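Local coordinates for protein exosome complex component Rrp42 (Methanothermobacter thermautotrophicus, PDB 2WNR) that probably serves as a non-catalytic subunit of the archaeal RNA-degrading exosome, helping to shape the active site of its partner Rrp41, at residues D74-G79 against I128-K133; E86-A91 against D140-D145; A153-T158 against A193-F198; T165-A170 against Q185-N190; L217-S222 against M234-E239. All blocks are in the same frame, centred on the assembly; numbering follows the deposited sequence.

Overall arrangement
Interactions 1 and 2 both reach the large mixed sheet but differ sharply in burial: interaction 1 is a small surface contact between turns with one backbone bond, interaction 2 a buried strand pairing extended by apolar side chains. Interaction 3, near the chain's centre, is wholly apolar; its helix packs on Leu141 of interaction 2, and its strand neighbours strand 219-226 of interaction 5. Interaction 4, partly buried, meets interaction 1 through Ala170 and Ile128; it is a short antiparallel pairing with apolar packing on one side and an arginine over a proline on the other. Interaction 5 is a buried hairpin ladder with four backbone bonds and a guanidinium over glycine. Another protein's chain adjoins interactions 2 and 5.

Interaction 1 of 5, residues D74-G79 against I128-K133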
# COMPACT_ATOMS: atom_id res chain seq x y z
N ASP A 74 -10.38 -24.87 2.83
CA ASP A 74 -10.83 -25.82 3.84
C ASP A 74 -12.32 -25.70 4.21
O ASP A 74 -12.78 -26.30 5.19
CB ASP A 74 -9.93 -25.79 5.09
CG ASP A 74 -9.71 -24.38 5.64
OD1 ASP A 74 -10.02 -23.38 4.94
OD2 ASP A 74 -9.22 -24.28 6.80
N THR A 75 -13.07 -24.93 3.42
CA THR A 75 -14.54 -24.90 3.48
C THR A 75 -15.15 -24.93 2.07
O THR A 75 -15.91 -24.04 1.69
CB THR A 75 -15.09 -23.68 4.29
OG1 THR A 75 -14.47 -22.46 3.84
CG2 THR A 75 -14.88 -23.85 5.79
N PRO A 76 -14.85 -26.00 1.30
CA PRO A 76 -15.19 -26.03 -0.12
C PRO A 76 -16.70 -26.03 -0.39
O PRO A 76 -17.12 -25.84 -1.53
CB PRO A 76 -14.57 -27.34 -0.59
CG PRO A 76 -14.64 -28.23 0.61
CD PRO A 76 -14.41 -27.32 1.79
N GLU A 77 -17.50 -26.25 0.66
CA GLU A 77 -18.95 -26.39 0.54
C GLU A 77 -19.70 -25.14 1.06
O GLU A 77 -20.94 -25.10 1.04
CB GLU A 77 -19.43 -27.65 1.28
CG GLU A 77 -19.79 -27.46 2.77
CD GLU A 77 -18.59 -27.36 3.72
OE1 GLU A 77 -18.79 -27.57 4.93
OE2 GLU A 77 -17.45 -27.05 3.28
N MET A 78 -18.95 -24.14 1.50
CA MET A 78 -19.55 -22.93 2.08
C MET A 78 -19.43 -21.71 1.16
O MET A 78 -18.42 -21.53 0.47
CB MET A 78 -18.95 -22.63 3.46
CG MET A 78 -19.04 -23.77 4.47
SD MET A 78 -20.75 -24.29 4.75
CE MET A 78 -20.62 -25.12 6.35
N GLY A 79 -20.48 -20.90 1.16
CA GLY A 79 -20.46 -19.61 0.48
C GLY A 79 -19.74 -18.62 1.38
O GLY A 79 -19.51 -18.90 2.55
N ILE A 128 -22.13 -23.33 -5.16
CA ILE A 128 -22.53 -23.69 -6.52
C ILE A 128 -21.84 -24.99 -6.92
O ILE A 128 -22.50 -26.01 -7.06
CB ILE A 128 -22.31 -22.55 -7.56
CG1 ILE A 128 -23.37 -21.46 -7.39
CG2 ILE A 128 -22.37 -23.09 -8.98
CD1 ILE A 128 -22.83 -20.18 -6.81
N ILE A 129 -20.52 -24.95 -7.11
CA ILE A 129 -19.72 -26.17 -7.21
C ILE A 129 -18.72 -26.25 -6.05
O ILE A 129 -17.80 -25.43 -5.96
CB ILE A 129 -18.97 -26.28 -8.55
CG1 ILE A 129 -19.97 -26.28 -9.72
CG2 ILE A 129 -18.10 -27.54 -8.56
CD1 ILE A 129 -19.35 -26.08 -11.10
N GLU A 130 -18.94 -27.23 -5.18
CA GLU A 130 -18.08 -27.53 -4.04
C GLU A 130 -16.59 -27.45 -4.40
O GLU A 130 -16.11 -28.16 -5.30
CB GLU A 130 -18.41 -28.92 -3.51
CG GLU A 130 -18.14 -29.21 -2.03
CD GLU A 130 -18.58 -30.64 -1.64
OE1 GLU A 130 -18.24 -31.11 -0.52
OE2 GLU A 130 -19.26 -31.31 -2.46
N GLY A 131 -15.87 -26.56 -3.72
CA GLY A 131 -14.42 -26.42 -3.88
C GLY A 131 -13.95 -25.67 -5.12
O GLY A 131 -12.84 -25.93 -5.60
N SER A 132 -14.78 -24.74 -5.61
CA SER A 132 -14.52 -24.04 -6.87
C SER A 132 -15.36 -22.77 -7.06
O SER A 132 -14.80 -21.69 -7.22
CB SER A 132 -14.72 -24.99 -8.07
OG SER A 132 -14.27 -24.40 -9.27
N LYS A 133 -16.69 -22.91 -7.08
CA LYS A 133 -17.60 -21.78 -7.33
C LYS A 133 -18.68 -21.65 -6.26
O LYS A 133 -19.44 -22.59 -6.03
CB LYS A 133 -18.26 -21.89 -8.71
CG LYS A 133 -17.30 -21.84 -9.90
CD LYS A 133 -17.13 -20.43 -10.41
CE LYS A 133 -16.40 -20.39 -11.74
NZ LYS A 133 -14.95 -20.64 -11.56
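Pro76 directs its CB at the bend of Glu130 and Gly131, where it rests 3.4 Å from Gly131 CA. Its own carbonyl does the polar work: Pro76 O accepts the N-H of Gly131 at 2.6 Å, with the donor tilted 26° from the carbonyl plane. Glu130 approaches the same oxygen from its own CA, in a C-H...O contact, and from its side-chain CG. That chain leaves with CG roughly anti to the backbone N (chi1 -153°) and then runs out straight, laying its methylenes past Pro76 while the carboxylate continues beyond. Across from it stands Glu77, whose CB meets Glu130 CG at 3.9 Å. The Glu77 chain then bends at chi2 and leads its own carboxylate away, leaving Glu77 OE2 and Glu130 OE1 5.6 Å apart, so the like charges are near but not in contact. Thr75 to Met78 form a type I turn, whose second position suits the fixed phi of Pro76, and Gly131 has a positive phi that glycine adopts easily. Beyond the bend, Ile128 and Ile129 both face Lys133 in a classic beta bulge, where strand 127-129 meets strand 133-145 of the large sheet. Strands 166-173 and 176-180 pack beside this hairpin through Ala170, Val172 and Val177, while Gly79, just ahead of strand 80-87, is backbone hydrogen-bonded to Leu123 in the loop after helix 102-117.

Interaction 2 of 5, residues E86-A91 against D140-D145; sequences ELLPMA and DLHIID
Glu86 N donates to Leu141 O at 2.8 Å, approaching the oxygen almost head-on (C=O...N angle 174°) and nearly straight at the hydrogen (168°). The carbonyl of Glu86 then receives Ile143 N at 3.1 Å, so one residue grips both sides of His142 in the manner of parallel strands. Beyond this pair the chain swings out of the ladder, and side chains take over. Leu88 sets its CG over one face of the His142 imidazole, the two side chains crossing at about a right angle; its CD2 makes an off-centre CH-pi contact, 4.3 Å from the ring centroid. Leu88 CD1 reaches Ile144 CD1. Leu87 and Ile143 point the same way and lie side by side, their CD1 atoms 3.6 Å apart. Met90, bent at chi2 and chi3, brings its CE alongside Ile144, 3.5 Å from CD1. Ala91 is small enough to bring its CB to Ile143 CG2 at 3.6 Å while the same CB lies 3.3 Å from Ile143 O. Another protein's chain, presumably Rrp41, meets this region: an aromatic ring of it stands edge-to-face with His142, and its backbone hydrogen-bonds both carboxylate oxygens of Asp145. Such an interface is consistent with the proposed role in shaping the Rrp41 active site. Within the chain, strand 133-145 lies between strands 80-87 and 58-69, with helices 102-117 and 150-164 packed on the side of Leu141 and Leu87.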
# COMPACT_ATOMS: atom_id res chain seq x y z
N GLU A 86 -17.04 1.56 5.81
CA GLU A 86 -16.37 2.81 5.52
C GLU A 86 -16.82 3.91 6.51
O GLU A 86 -17.92 4.45 6.39
CB GLU A 86 -16.66 3.23 4.08
CG GLU A 86 -15.96 2.38 3.04
CD GLU A 86 -14.47 2.68 2.92
OE1 GLU A 86 -14.12 3.74 2.35
OE2 GLU A 86 -13.64 1.85 3.36
N LEU A 87 -15.97 4.20 7.49
CA LEU A 87 -16.25 5.28 8.42
C LEU A 87 -15.83 6.61 7.76
O LEU A 87 -14.69 7.05 7.88
CB LEU A 87 -15.54 5.05 9.75
CG LEU A 87 -16.31 4.35 10.87
CD1 LEU A 87 -16.96 3.08 10.40
CD2 LEU A 87 -15.39 4.05 12.03
N LEU A 88 -16.77 7.23 7.06
CA LEU A 88 -16.46 8.33 6.17
C LEU A 88 -16.10 9.63 6.90
O LEU A 88 -16.76 10.03 7.87
CB LEU A 88 -17.63 8.61 5.23
CG LEU A 88 -18.18 7.49 4.33
CD1 LEU A 88 -19.45 7.92 3.61
CD2 LEU A 88 -17.16 6.90 3.36
N PRO A 89 -15.07 10.32 6.40
CA PRO A 89 -14.82 11.68 6.87
C PRO A 89 -16.11 12.51 6.89
O PRO A 89 -16.27 13.41 7.74
CB PRO A 89 -13.84 12.22 5.83
CG PRO A 89 -13.11 11.04 5.36
CD PRO A 89 -14.07 9.89 5.41
N MET A 90 -17.02 12.19 5.96
CA MET A 90 -18.36 12.78 5.90
C MET A 90 -19.09 12.65 7.24
O MET A 90 -19.65 13.62 7.76
CB MET A 90 -19.18 12.11 4.79
CG MET A 90 -20.67 12.38 4.82
SD MET A 90 -21.35 12.37 3.15
CE MET A 90 -22.00 10.72 3.09
N ALA A 91 -19.03 11.44 7.79
CA ALA A 91 -19.84 11.06 8.94
C ALA A 91 -19.42 11.69 10.27
O ALA A 91 -20.19 11.64 11.22
CB ALA A 91 -19.85 9.53 9.06
N ASP A 140 -21.35 -4.28 2.58
CA ASP A 140 -20.64 -3.00 2.65
C ASP A 140 -21.41 -1.94 3.46
O ASP A 140 -22.50 -1.51 3.09
CB ASP A 140 -20.31 -2.48 1.25
CG ASP A 140 -19.13 -3.20 0.63
OD1 ASP A 140 -18.02 -3.11 1.21
OD2 ASP A 140 -19.31 -3.85 -0.44
N LEU A 141 -20.82 -1.54 4.59
CA LEU A 141 -21.47 -0.63 5.51
C LEU A 141 -20.92 0.76 5.28
O LEU A 141 -19.71 0.98 5.36
CB LEU A 141 -21.24 -1.07 6.96
CG LEU A 141 -21.91 -2.34 7.51
CD1 LEU A 141 -21.77 -3.55 6.60
CD2 LEU A 141 -21.34 -2.68 8.89
N HIS A 142 -21.81 1.70 4.99
CA HIS A 142 -21.42 3.05 4.61
C HIS A 142 -21.90 4.03 5.68
O HIS A 142 -23.09 4.37 5.75
CB HIS A 142 -22.00 3.39 3.24
CG HIS A 142 -21.04 4.07 2.32
ND1 HIS A 142 -19.93 3.43 1.80
CD2 HIS A 142 -21.02 5.32 1.82
CE1 HIS A 142 -19.26 4.26 1.02
NE2 HIS A 142 -19.90 5.42 1.02
N ILE A 143 -20.98 4.46 6.53
CA ILE A 143 -21.37 5.32 7.65
C ILE A 143 -21.44 6.75 7.13
O ILE A 143 -20.43 7.33 6.72
CB ILE A 143 -20.46 5.14 8.89
CG1 ILE A 143 -20.68 3.77 9.56
CG2 ILE A 143 -20.78 6.16 9.93
CD1 ILE A 143 -20.17 2.56 8.79
N ILE A 144 -22.65 7.30 7.15
CA ILE A 144 -23.00 8.57 6.52
C ILE A 144 -23.01 9.71 7.54
O ILE A 144 -22.67 10.85 7.21
CB ILE A 144 -24.40 8.43 5.86
CG1 ILE A 144 -24.40 7.33 4.78
CG2 ILE A 144 -24.89 9.72 5.28
CD1 ILE A 144 -23.38 7.51 3.64
N ASP A 145 -23.38 9.39 8.77
CA ASP A 145 -23.56 10.38 9.84
C ASP A 145 -23.32 9.64 11.15
O ASP A 145 -23.85 8.53 11.35
CB ASP A 145 -24.99 10.93 9.80
CG ASP A 145 -25.07 12.46 9.99
OD1 ASP A 145 -24.06 13.14 10.28
OD2 ASP A 145 -26.19 13.00 9.83

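Interaction 3 of 5, residues A153-T158 against A193-F198; sequences AAVLAT and ALMCTF
Val155 points its CB at strand 193-198, where that atom lies 4.0 Å from Met195 CB. There the side chain forks. CG1, anti to the backbone N (chi1 168°), reaches the strand backbone, 3.9 Å from Leu194 CA and close to Met195 N, and it also touches Leu194 CD2 at 4.0 Å. CG2, beside the backbone N, turns to Met195 and meets both its CB and its sulfur, with Met195 SD 3.8 Å away; the two side chains cross at about a right angle. A beta-branched valine suits this spot because its two methyls straddle two neighbouring strand residues. The contact belongs to the layered alpha/beta core of the RNase PH family: helix 153-158 runs nearly antiparallel to the strand, at 166°, with axes 7.2 Å apart. One flank of the helix, carrying Ala153, Ala154 and Ala157, packs on Ile60 and Val62 of strand 58-69, whereas the flank of Val155 and Leu156 takes the second sheet. Leu156 and Leu194 approach obliquely. Leu194 pushes CD2 against the helix itself, 3.9 Å from Leu156 CA, and Leu156 CD1 closes on both of its methyls. Met195 touches Cys114 of helix 102-117, and Leu194 touches Leu261 of helix 244-268. Thr158 keeps its hydroxyl inside the helix, where OG1 donates to Ala154 O at 2.7 Å, a carbonyl that also accepts Thr158 N.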
# COMPACT_ATOMS: atom_id res chain seq x y z
N ALA A 153 -26.83 0.35 15.08
CA ALA A 153 -27.25 0.85 13.77
C ALA A 153 -26.70 -0.01 12.64
O ALA A 153 -27.41 -0.31 11.68
CB ALA A 153 -26.82 2.29 13.59
N ALA A 154 -25.44 -0.43 12.78
CA ALA A 154 -24.77 -1.24 11.76
C ALA A 154 -25.39 -2.62 11.64
O ALA A 154 -25.73 -3.04 10.54
CB ALA A 154 -23.28 -1.33 12.04
N VAL A 155 -25.55 -3.30 12.76
CA VAL A 155 -26.12 -4.65 12.76
C VAL A 155 -27.54 -4.61 12.20
O VAL A 155 -27.94 -5.46 11.40
CB VAL A 155 -26.11 -5.27 14.18
CG1 VAL A 155 -26.96 -6.52 14.23
CG2 VAL A 155 -24.68 -5.58 14.60
N LEU A 156 -28.29 -3.59 12.61
CA LEU A 156 -29.67 -3.41 12.20
C LEU A 156 -29.77 -3.24 10.68
O LEU A 156 -30.62 -3.86 10.04
CB LEU A 156 -30.27 -2.22 12.93
CG LEU A 156 -31.78 -1.95 12.88
CD1 LEU A 156 -32.62 -3.23 12.91
CD2 LEU A 156 -32.14 -1.05 14.05
N ALA A 157 -28.90 -2.41 10.12
CA ALA A 157 -28.88 -2.11 8.68
C ALA A 157 -28.40 -3.31 7.85
O ALA A 157 -28.94 -3.57 6.77
CB ALA A 157 -28.03 -0.88 8.40
N THR A 158 -27.39 -4.02 8.35
CA THR A 158 -26.86 -5.19 7.67
C THR A 158 -27.92 -6.28 7.62
O THR A 158 -28.18 -6.84 6.55
CB THR A 158 -25.61 -5.71 8.37
OG1 THR A 158 -24.69 -4.63 8.56
CG2 THR A 158 -24.94 -6.80 7.52
N ALA A 193 -30.83 -12.06 14.16
CA ALA A 193 -30.17 -11.65 15.38
C ALA A 193 -29.95 -10.15 15.31
O ALA A 193 -29.73 -9.60 14.22
CB ALA A 193 -28.86 -12.38 15.53
N LEU A 194 -30.02 -9.47 16.44
CA LEU A 194 -29.72 -8.05 16.49
C LEU A 194 -28.88 -7.71 17.71
O LEU A 194 -28.63 -8.58 18.56
CB LEU A 194 -31.00 -7.20 16.45
CG LEU A 194 -31.79 -7.15 15.13
CD1 LEU A 194 -33.05 -6.32 15.30
CD2 LEU A 194 -30.97 -6.63 13.95
N MET A 195 -28.46 -6.45 17.82
CA MET A 195 -27.49 -6.05 18.81
C MET A 195 -27.88 -4.83 19.64
O MET A 195 -28.41 -3.84 19.12
CB MET A 195 -26.15 -5.82 18.13
CG MET A 195 -25.01 -5.45 19.04
SD MET A 195 -23.43 -5.60 18.18
CE MET A 195 -23.27 -7.40 18.12
N CYS A 196 -27.59 -4.92 20.93
CA CYS A 196 -27.76 -3.82 21.86
C CYS A 196 -26.40 -3.41 22.42
O CYS A 196 -25.63 -4.26 22.88
CB CYS A 196 -28.65 -4.26 23.01
SG CYS A 196 -30.36 -4.52 22.56
N THR A 197 -26.11 -2.11 22.36
CA THR A 197 -24.88 -1.56 22.92
C THR A 197 -25.22 -0.70 24.13
O THR A 197 -26.12 0.14 24.07
CB THR A 197 -24.11 -0.71 21.89
OG1 THR A 197 -23.69 -1.54 20.81
CG2 THR A 197 -22.87 -0.10 22.51
N PHE A 198 -24.50 -0.94 25.22
CA PHE A 198 -24.67 -0.21 26.47
C PHE A 198 -23.42 0.58 26.80
O PHE A 198 -22.32 0.17 26.46
CB PHE A 198 -24.94 -1.19 27.61
CG PHE A 198 -26.14 -2.06 27.40
CD1 PHE A 198 -27.34 -1.75 28.00
CD2 PHE A 198 -26.06 -3.19 26.60
CE1 PHE A 198 -28.46 -2.55 27.80
CE2 PHE A 198 -27.17 -4.00 26.39
CZ PHE A 198 -28.37 -3.69 26.99

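Interaction 4 of 5, residues T165-A170 against Q185-N190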
# COMPACT_ATOMS: atom_id res chain seq x y z
N THR A 165 -32.16 -8.55 0.23
CA THR A 165 -31.36 -9.07 -0.87
C THR A 165 -32.11 -10.09 -1.72
O THR A 165 -32.78 -10.98 -1.20
CB THR A 165 -30.03 -9.68 -0.37
OG1 THR A 165 -29.37 -8.75 0.49
CG2 THR A 165 -29.11 -9.99 -1.53
N ARG A 166 -32.02 -9.89 -3.03
CA ARG A 166 -32.50 -10.85 -4.02
C ARG A 166 -31.33 -11.14 -4.96
O ARG A 166 -30.68 -10.21 -5.43
CB ARG A 166 -33.69 -10.29 -4.81
CG ARG A 166 -34.91 -9.89 -3.98
CD ARG A 166 -35.73 -11.10 -3.51
NE ARG A 166 -36.83 -10.72 -2.60
CZ ARG A 166 -36.68 -10.43 -1.31
NH1 ARG A 166 -35.48 -10.48 -0.72
NH2 ARG A 166 -37.74 -10.08 -0.59
N ILE A 167 -31.04 -12.42 -5.21
CA ILE A 167 -29.93 -12.80 -6.09
C ILE A 167 -30.37 -13.73 -7.21
O ILE A 167 -31.30 -14.52 -7.03
CB ILE A 167 -28.74 -13.44 -5.32
CG1 ILE A 167 -29.15 -14.76 -4.65
CG2 ILE A 167 -28.17 -12.46 -4.31
CD1 ILE A 167 -27.97 -15.65 -4.29
N PRO A 168 -29.70 -13.65 -8.38
CA PRO A 168 -30.06 -14.51 -9.51
C PRO A 168 -29.81 -15.99 -9.19
O PRO A 168 -28.91 -16.33 -8.42
CB PRO A 168 -29.12 -14.04 -10.62
CG PRO A 168 -27.99 -13.38 -9.92
CD PRO A 168 -28.60 -12.74 -8.72
N ALA A 169 -30.64 -16.86 -9.77
CA ALA A 169 -30.46 -18.29 -9.63
C ALA A 169 -29.21 -18.72 -10.37
O ALA A 169 -28.99 -18.35 -11.52
CB ALA A 169 -31.67 -19.03 -10.16
N ALA A 170 -28.36 -19.47 -9.68
CA ALA A 170 -27.16 -20.02 -10.28
C ALA A 170 -27.32 -21.53 -10.55
O ALA A 170 -27.30 -22.35 -9.63
CB ALA A 170 -25.96 -19.74 -9.40
N GLN A 185 -34.01 -14.80 -6.35
CA GLN A 185 -34.25 -15.52 -5.10
C GLN A 185 -33.79 -14.76 -3.86
O GLN A 185 -32.77 -14.05 -3.90
CB GLN A 185 -33.57 -16.90 -5.15
CG GLN A 185 -34.21 -17.89 -6.13
CD GLN A 185 -33.61 -19.29 -6.05
OE1 GLN A 185 -32.39 -19.47 -6.11
NE2 GLN A 185 -34.47 -20.29 -5.93
N PRO A 186 -34.54 -14.88 -2.76
CA PRO A 186 -34.07 -14.34 -1.49
C PRO A 186 -32.87 -15.14 -1.00
O PRO A 186 -32.67 -16.28 -1.43
CB PRO A 186 -35.26 -14.55 -0.55
CG PRO A 186 -36.44 -14.65 -1.44
CD PRO A 186 -35.94 -15.35 -2.66
N LEU A 187 -32.06 -14.54 -0.12
CA LEU A 187 -30.99 -15.28 0.53
C LEU A 187 -31.60 -16.30 1.49
O LEU A 187 -32.62 -16.01 2.12
CB LEU A 187 -30.04 -14.35 1.29
CG LEU A 187 -29.18 -13.35 0.52
CD1 LEU A 187 -28.37 -12.51 1.49
CD2 LEU A 187 -28.27 -14.04 -0.48
N PRO A 188 -30.98 -17.50 1.59
CA PRO A 188 -31.44 -18.48 2.59
C PRO A 188 -31.18 -17.94 4.00
O PRO A 188 -30.06 -18.00 4.51
CB PRO A 188 -30.59 -19.72 2.29
CG PRO A 188 -29.37 -19.20 1.57
CD PRO A 188 -29.85 -18.01 0.79
N VAL A 189 -32.23 -17.38 4.60
CA VAL A 189 -32.15 -16.80 5.93
C VAL A 189 -32.73 -17.81 6.91
O VAL A 189 -33.91 -18.14 6.85
CB VAL A 189 -32.91 -15.46 6.02
CG1 VAL A 189 -32.94 -14.94 7.44
CG2 VAL A 189 -32.27 -14.43 5.09
N ASN A 190 -31.88 -18.32 7.81
CA ASN A 190 -32.31 -19.31 8.79
C ASN A 190 -32.96 -18.70 10.03
O ASN A 190 -33.91 -19.25 10.59
CB ASN A 190 -31.14 -20.21 9.19
CG ASN A 190 -30.91 -21.35 8.21
OD1 ASN A 190 -31.78 -21.69 7.41
ND2 ASN A 190 -29.72 -21.94 8.27
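Ile167 and Gln185 form a hydrogen-bonded pair of antiparallel strands, in a small three-stranded sheet where strand 166-173 is central and strand 184-186 lies at an edge. Ile167 N gives its hydrogen to Gln185 O at 2.7 Å, in the carbonyl plane, and Gln185 N returns a bond to Ile167 O. Gln185 loses much surface: its CB sits by Ile167 O, and its extended chain carries OE1 to 4.1 Å from Ala169 CB, suiting a long aliphatic stem with a polar end at the partly exposed margin of the sheet. Leu187 fills the buried side. The Leu187 and Ile167 side chains cross at about a right angle, with Leu187 CD2 4.1 Å from Ile167 CD1, while Leu187 CD1 packs on Thr165 CB at 3.8 Å; Leu137 and Leu162 also pack on it. Thr165 can be buried beside it because OG1 hydrogen-bonds Ala161 O in the preceding helix. On the exposed side, Pro186 CG lies 4.0 Å above one face of the Arg166 guanidinium. A bend at chi2 folds Arg166 back, and its NH1, also bonded to Leu163 O, donates to Thr165 O at 2.8 Å, with that oxygen only 1° out of the guanidinium plane.

Interaction 5 of 5, residues L217-S222 against M234-E239; sequences LTARIS and MQKGGE
Backbone hydrogen bonds fasten Arg220 to Gly237 and Ser222 to Gln235, two in each pair. The bonds from Gly237 N to Arg220 O, 2.8 Å, and from Arg220 N to Gly237 O, 3.0 Å, are nearly straight at the hydrogen; Gln235 N approaches Ser222 O in the carbonyl plane. Between the bonded pairs, weaker C-H...O contacts fill in, such as Ile221 CA to Gln235 O. One flat-group contact belongs to Arg220. With CG placed between its own N and carbonyl carbon (chi1 62°), its guanidinium lies over the glycine backbone, Gly237 CA 3.7 Å above the plane and over its centre. Glycine suits both places: the guanidinium occupies the space a side chain of residue 237 would need, and Gly238 faces Ala219 CA closely with glycine-like backbone angles (phi 98°, psi 170°). These strands form the beta hairpin of 219-226 and 231-237, in the second RNase PH-type domain; inside the chain 231-237 is an outermost strand, but Met234 and Gln235 pair with a strand of another protein's chain, carrying the sheet across the interface. Apolar contacts gather on the face of Ile221, whose CD1 reaches Met234 CG at 3.9 Å. Lys236 contributes its aliphatic stem, with CE 4.0 Å from Ala219 CB. Its NZ bonds Gly240 O and, weakly, Gly238 O. Other polar ends lie on the Arg220 face: Glu106 takes a salt bridge from Arg220 NH2 and a hydrogen bond from Gln235 NE2, Gln235 OE1 accepts from Arg113, and Ser222 OG hydrogen-bonds Thr197 OG1 on the adjacent strand 193-201.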
# COMPACT_ATOMS: atom_id res chain seq x y z
N LEU A 217 -18.18 8.07 28.47
CA LEU A 217 -18.39 6.75 29.04
C LEU A 217 -17.09 6.21 29.62
O LEU A 217 -16.01 6.59 29.18
CB LEU A 217 -18.98 5.78 28.01
CG LEU A 217 -18.27 5.50 26.67
CD1 LEU A 217 -16.98 4.72 26.84
CD2 LEU A 217 -19.20 4.74 25.74
N THR A 218 -17.21 5.34 30.62
CA THR A 218 -16.07 4.62 31.18
C THR A 218 -15.73 3.44 30.24
O THR A 218 -14.56 3.22 29.88
CB THR A 218 -16.40 4.11 32.60
OG1 THR A 218 -16.54 5.23 33.48
CG2 THR A 218 -15.31 3.18 33.14
N ALA A 219 -16.77 2.72 29.84
CA ALA A 219 -16.65 1.57 28.98
C ALA A 219 -18.00 1.32 28.32
O ALA A 219 -19.01 1.92 28.69
CB ALA A 219 -16.24 0.38 29.77
N ARG A 220 -18.00 0.43 27.33
CA ARG A 220 -19.22 0.07 26.62
C ARG A 220 -19.25 -1.42 26.43
O ARG A 220 -18.20 -2.07 26.47
CB ARG A 220 -19.24 0.75 25.24
CG ARG A 220 -18.09 0.31 24.34
CD ARG A 220 -18.34 0.55 22.88
NE ARG A 220 -17.12 0.96 22.28
CZ ARG A 220 -16.24 0.32 21.50
NH1 ARG A 220 -15.19 1.04 21.19
NH2 ARG A 220 -16.36 -0.91 21.00
N ILE A 221 -20.43 -1.98 26.22
CA ILE A 221 -20.57 -3.40 25.88
C ILE A 221 -21.68 -3.63 24.85
O ILE A 221 -22.80 -3.16 25.01
CB ILE A 221 -20.74 -4.30 27.15
CG1 ILE A 221 -20.86 -5.78 26.74
CG2 ILE A 221 -21.92 -3.84 27.99
CD1 ILE A 221 -20.61 -6.76 27.86
N SER A 222 -21.34 -4.32 23.77
CA SER A 222 -22.30 -4.66 22.73
C SER A 222 -22.65 -6.12 22.83
O SER A 222 -21.75 -6.97 22.92
CB SER A 222 -21.73 -4.36 21.35
OG SER A 222 -21.34 -3.01 21.25
N MET A 234 -20.41 -10.70 21.57
CA MET A 234 -20.21 -9.75 22.65
C MET A 234 -18.90 -8.99 22.46
O MET A 234 -17.90 -9.56 21.99
CB MET A 234 -20.21 -10.47 23.99
CG MET A 234 -20.30 -9.55 25.19
SD MET A 234 -20.43 -10.47 26.73
CE MET A 234 -22.12 -11.05 26.62
N GLN A 235 -18.91 -7.71 22.83
CA GLN A 235 -17.72 -6.88 22.68
C GLN A 235 -17.65 -5.76 23.71
O GLN A 235 -18.35 -4.74 23.60
CB GLN A 235 -17.66 -6.30 21.25
CG GLN A 235 -16.41 -5.48 20.95
CD GLN A 235 -15.23 -6.34 20.50
OE1 GLN A 235 -15.28 -7.57 20.54
NE2 GLN A 235 -14.16 -5.67 20.08
N LYS A 236 -16.78 -5.93 24.69
CA LYS A 236 -16.47 -4.86 25.63
C LYS A 236 -15.57 -3.86 24.92
O LYS A 236 -14.63 -4.24 24.22
CB LYS A 236 -15.77 -5.43 26.86
CG LYS A 236 -15.54 -4.43 27.99
CD LYS A 236 -14.12 -3.90 28.00
CE LYS A 236 -13.97 -2.79 29.02
NZ LYS A 236 -12.58 -2.22 29.01
N GLY A 237 -15.87 -2.57 25.09
CA GLY A 237 -15.04 -1.51 24.53
C GLY A 237 -14.71 -0.48 25.57
O GLY A 237 -15.26 -0.53 26.68
N GLY A 238 -13.82 0.45 25.24
CA GLY A 238 -13.53 1.59 26.12
C GLY A 238 -12.27 1.35 26.93
O GLY A 238 -11.74 0.25 26.95
N GLU A 239 -11.81 2.40 27.61
CA GLU A 239 -10.56 2.34 28.35
C GLU A 239 -10.76 2.00 29.82
O GLU A 239 -9.79 1.68 30.51
CB GLU A 239 -9.81 3.66 28.22
CG GLU A 239 -9.07 3.84 26.89
CD GLU A 239 -8.17 5.08 26.87
OE1 GLU A 239 -7.87 5.56 25.75
OE2 GLU A 239 -7.77 5.59 27.95